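Local coordinates for uncharacterized protein (Enterococcus faecalis, PDB 4OBI) that is of unknown function; this part is the zinc-binding NusG domain II-like region of a probably membrane-anchored protein, at residues D54-K59 with G72-P77. Numbering follows the deposited sequence.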
loop_
_atom_site.group_PDB
_atom_site.type_symbol
_atom_site.label_atom_id
_atom_site.label_comp_id
_atom_site.label_asym_id
_atom_site.label_seq_id
_atom_site.Cartn_x
_atom_site.Cartn_y
_atom_site.Cartn_z
ATOM N N ASP A 54 -7.678 4.188 9.244
ATOM C CA ASP A 54 -8.298 4.447 7.949
ATOM C C ASP A 54 -7.309 4.972 6.914
ATOM O O ASP A 54 -7.711 5.460 5.864
ATOM C CB ASP A 54 -9.462 5.425 8.105
ATOM C CG ASP A 54 -9.032 6.770 8.670
ATOM O OD1 ASP A 54 -7.821 7.002 8.879
ATOM O OD2 ASP A 54 -9.914 7.605 8.905
ATOM N N ARG A 55 -6.015 4.862 7.201
ATOM C CA ARG A 55 -4.995 5.320 6.268
ATOM C C ARG A 55 -3.927 4.253 6.065
ATOM O O ARG A 55 -3.734 3.368 6.896
ATOM C CB ARG A 55 -4.380 6.650 6.718
ATOM C CG ARG A 55 -3.766 6.637 8.097
ATOM C CD ARG A 55 -3.263 8.021 8.477
ATOM N NE ARG A 55 -2.433 7.968 9.678
ATOM C CZ ARG A 55 -1.543 8.894 10.022
ATOM N NH1 ARG A 55 -1.343 9.972 9.264
ATOM N NH2 ARG A 55 -0.848 8.741 11.142
ATOM N N ILE A 56 -3.247 4.346 4.939
ATOM C CA ILE A 56 -2.288 3.341 4.541
ATOM C C ILE A 56 -1.088 3.986 3.855
ATOM O O ILE A 56 -1.225 5.000 3.172
ATOM C CB ILE A 56 -2.952 2.295 3.615
ATOM C CG1 ILE A 56 -2.002 1.124 3.350
ATOM C CG2 ILE A 56 -3.431 2.926 2.317
ATOM C CD1 ILE A 56 -2.685 -0.089 2.748
ATOM N N ARG A 57 0.085 3.398 4.062
ATOM C CA ARG A 57 1.301 3.846 3.378
ATOM C C ARG A 57 2.272 2.705 3.182
ATOM O O ARG A 57 2.091 1.618 3.730
ATOM C CB ARG A 57 1.985 4.956 4.182
ATOM C CG ARG A 57 2.585 4.509 5.514
ATOM C CD ARG A 57 3.457 5.592 6.136
ATOM N NE ARG A 57 3.953 5.206 7.454
ATOM C CZ ARG A 57 4.643 6.007 8.265
ATOM N NH1 ARG A 57 4.951 7.245 7.891
ATOM N NH2 ARG A 57 5.029 5.569 9.462
ATOM N N VAL A 58 3.301 2.969 2.382
ATOM C CA VAL A 58 4.500 2.146 2.376
ATOM C C VAL A 58 5.469 2.804 3.354
ATOM O O VAL A 58 5.892 3.940 3.148
ATOM C CB VAL A 58 5.120 2.032 0.973
ATOM C CG1 VAL A 58 6.411 1.221 1.031
ATOM C CG2 VAL A 58 4.127 1.396 0.004
ATOM N N LYS A 59 5.766 2.100 4.441
ATOM C CA LYS A 59 6.618 2.614 5.514
ATOM C C LYS A 59 8.103 2.544 5.165
ATOM O O LYS A 59 8.896 3.389 5.582
ATOM C CB LYS A 59 6.371 1.811 6.796
ATOM C CG LYS A 59 7.152 2.311 7.997
ATOM C CD LYS A 59 6.737 1.589 9.261
ATOM C CE LYS A 59 7.608 2.005 10.429
ATOM N NZ LYS A 59 7.185 1.297 11.663
ATOM N N GLY A 72 4.058 8.813 1.263
ATOM C CA GLY A 72 3.369 8.793 2.545
ATOM C C GLY A 72 1.939 8.282 2.460
ATOM O O GLY A 72 1.603 7.509 1.568
ATOM N N TRP A 73 1.099 8.759 3.378
ATOM C CA TRP A 73 -0.228 8.192 3.607
ATOM C C TRP A 73 -1.243 8.567 2.536
ATOM O O TRP A 73 -1.219 9.676 2.016
ATOM C CB TRP A 73 -0.791 8.684 4.944
ATOM C CG TRP A 73 0.022 8.379 6.170
ATOM C CD1 TRP A 73 0.849 9.235 6.830
ATOM C CD2 TRP A 73 0.042 7.151 6.909
ATOM N NE1 TRP A 73 1.393 8.616 7.938
ATOM C CE2 TRP A 73 0.910 7.336 8.008
ATOM C CE3 TRP A 73 -0.584 5.909 6.743
ATOM C CZ2 TRP A 73 1.170 6.324 8.938
ATOM C CZ3 TRP A 73 -0.329 4.903 7.668
ATOM C CH2 TRP A 73 0.545 5.117 8.750
ATOM N N ILE A 74 -2.148 7.640 2.229
ATOM C CA ILE A 74 -3.371 7.964 1.488
ATOM C C ILE A 74 -4.545 7.338 2.229
ATOM O O ILE A 74 -4.367 6.420 3.031
ATOM C CB ILE A 74 -3.381 7.485 0.010
ATOM C CG1 ILE A 74 -3.324 5.953 -0.114
ATOM C CG2 ILE A 74 -2.248 8.132 -0.786
ATOM C CD1 ILE A 74 -3.454 5.479 -1.549
ATOM N N SER A 75 -5.741 7.836 1.941
ATOM C CA SER A 75 -6.946 7.359 2.606
ATOM C C SER A 75 -8.237 7.483 1.793
ATOM O O SER A 75 -9.247 6.916 2.192
ATOM C CB SER A 75 -7.112 8.106 3.937
ATOM O OG SER A 75 -7.408 9.486 3.730
ATOM N N LYS A 76 -8.216 8.219 0.676
ATOM C CA LYS A 76 -9.435 8.527 -0.084
ATOM C C LYS A 76 -9.362 7.943 -1.488
ATOM O O LYS A 76 -8.273 7.864 -2.059
ATOM C CB LYS A 76 -9.652 10.039 -0.188
ATOM C CG LYS A 76 -9.679 10.776 1.145
ATOM C CD LYS A 76 -10.817 10.319 2.030
ATOM C CE LYS A 76 -10.817 11.091 3.335
ATOM N NZ LYS A 76 -11.973 10.725 4.190
ATOM N N PRO A 77 -10.520 7.540 -2.050
ATOM C CA PRO A 77 -10.521 6.887 -3.368
ATOM C C PRO A 77 -9.916 7.693 -4.515
ATOM O O PRO A 77 -9.277 7.117 -5.401
ATOM C CB PRO A 77 -11.998 6.609 -3.636
ATOM C CG PRO A 77 -12.630 6.561 -2.294
ATOM C CD PRO A 77 -11.854 7.503 -1.418
HETATM O O HOH W 1 -10.069 5.916 4.488
HETATM O O HOH W 2 3.381 5.451 0.949
#
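An isolated antiparallel beta bridge in the NusG domain II fold joins the outer strand 55-61 to the loop that follows helix 67-71, and an arginine-tryptophan-arginine sandwich lies beside it. Ile-56 and Ile-74 form the hydrogen-bonded pair: Ile-56 N donates to Ile-74 O and Ile-74 N to Ile-56 O, both 3.0 Å long and close to straight. Water takes over beyond the bridge at both ends, one molecule linking Asp-54 O to Ser-75 O and another accepting from Val-58 N while donating to Gly-72 O.

The indole of Trp-73 slots between Arg-55 and Arg-57, which are two residues apart on the strand. Over one face the Arg-55 guanidinium lies flat, its plane 11° from that of the ring; Arg-55 CZ stands 3.7 Å from the centroid of the Trp-73 five-membered ring, a cation-pi contact. The opposite face carries the Arg-57 chain, whose CD sits 3.6 Å from the centroid of the six-membered ring in a CH-pi contact; farther along, Arg-57 NE approaches Trp-73 CZ2 at 3.3 Å. Both arginines place CG between the backbone N and the carbonyl carbon (chi1 57° and 68°) and then run extended to NE, which lays each chain slantwise across its face of the indole. Salt bridges from Arg-55 NE to Asp-52 and from Arg-57 NE to Glu-50 anchor the two cations and probably limit their rotation over the ring.

Ile-56 CG2 packs on Ile-74 CG1 at 3.9 Å, away from the sandwich. These isoleucines continue inward to strand 89-95, meeting Ile-91 and Val-93 respectively, while Trp-73 also touches Glu-50 and Asp-52 of the adjoining strand 46-52; the loop thus ties the edge of the three-stranded sheet to the four-stranded one.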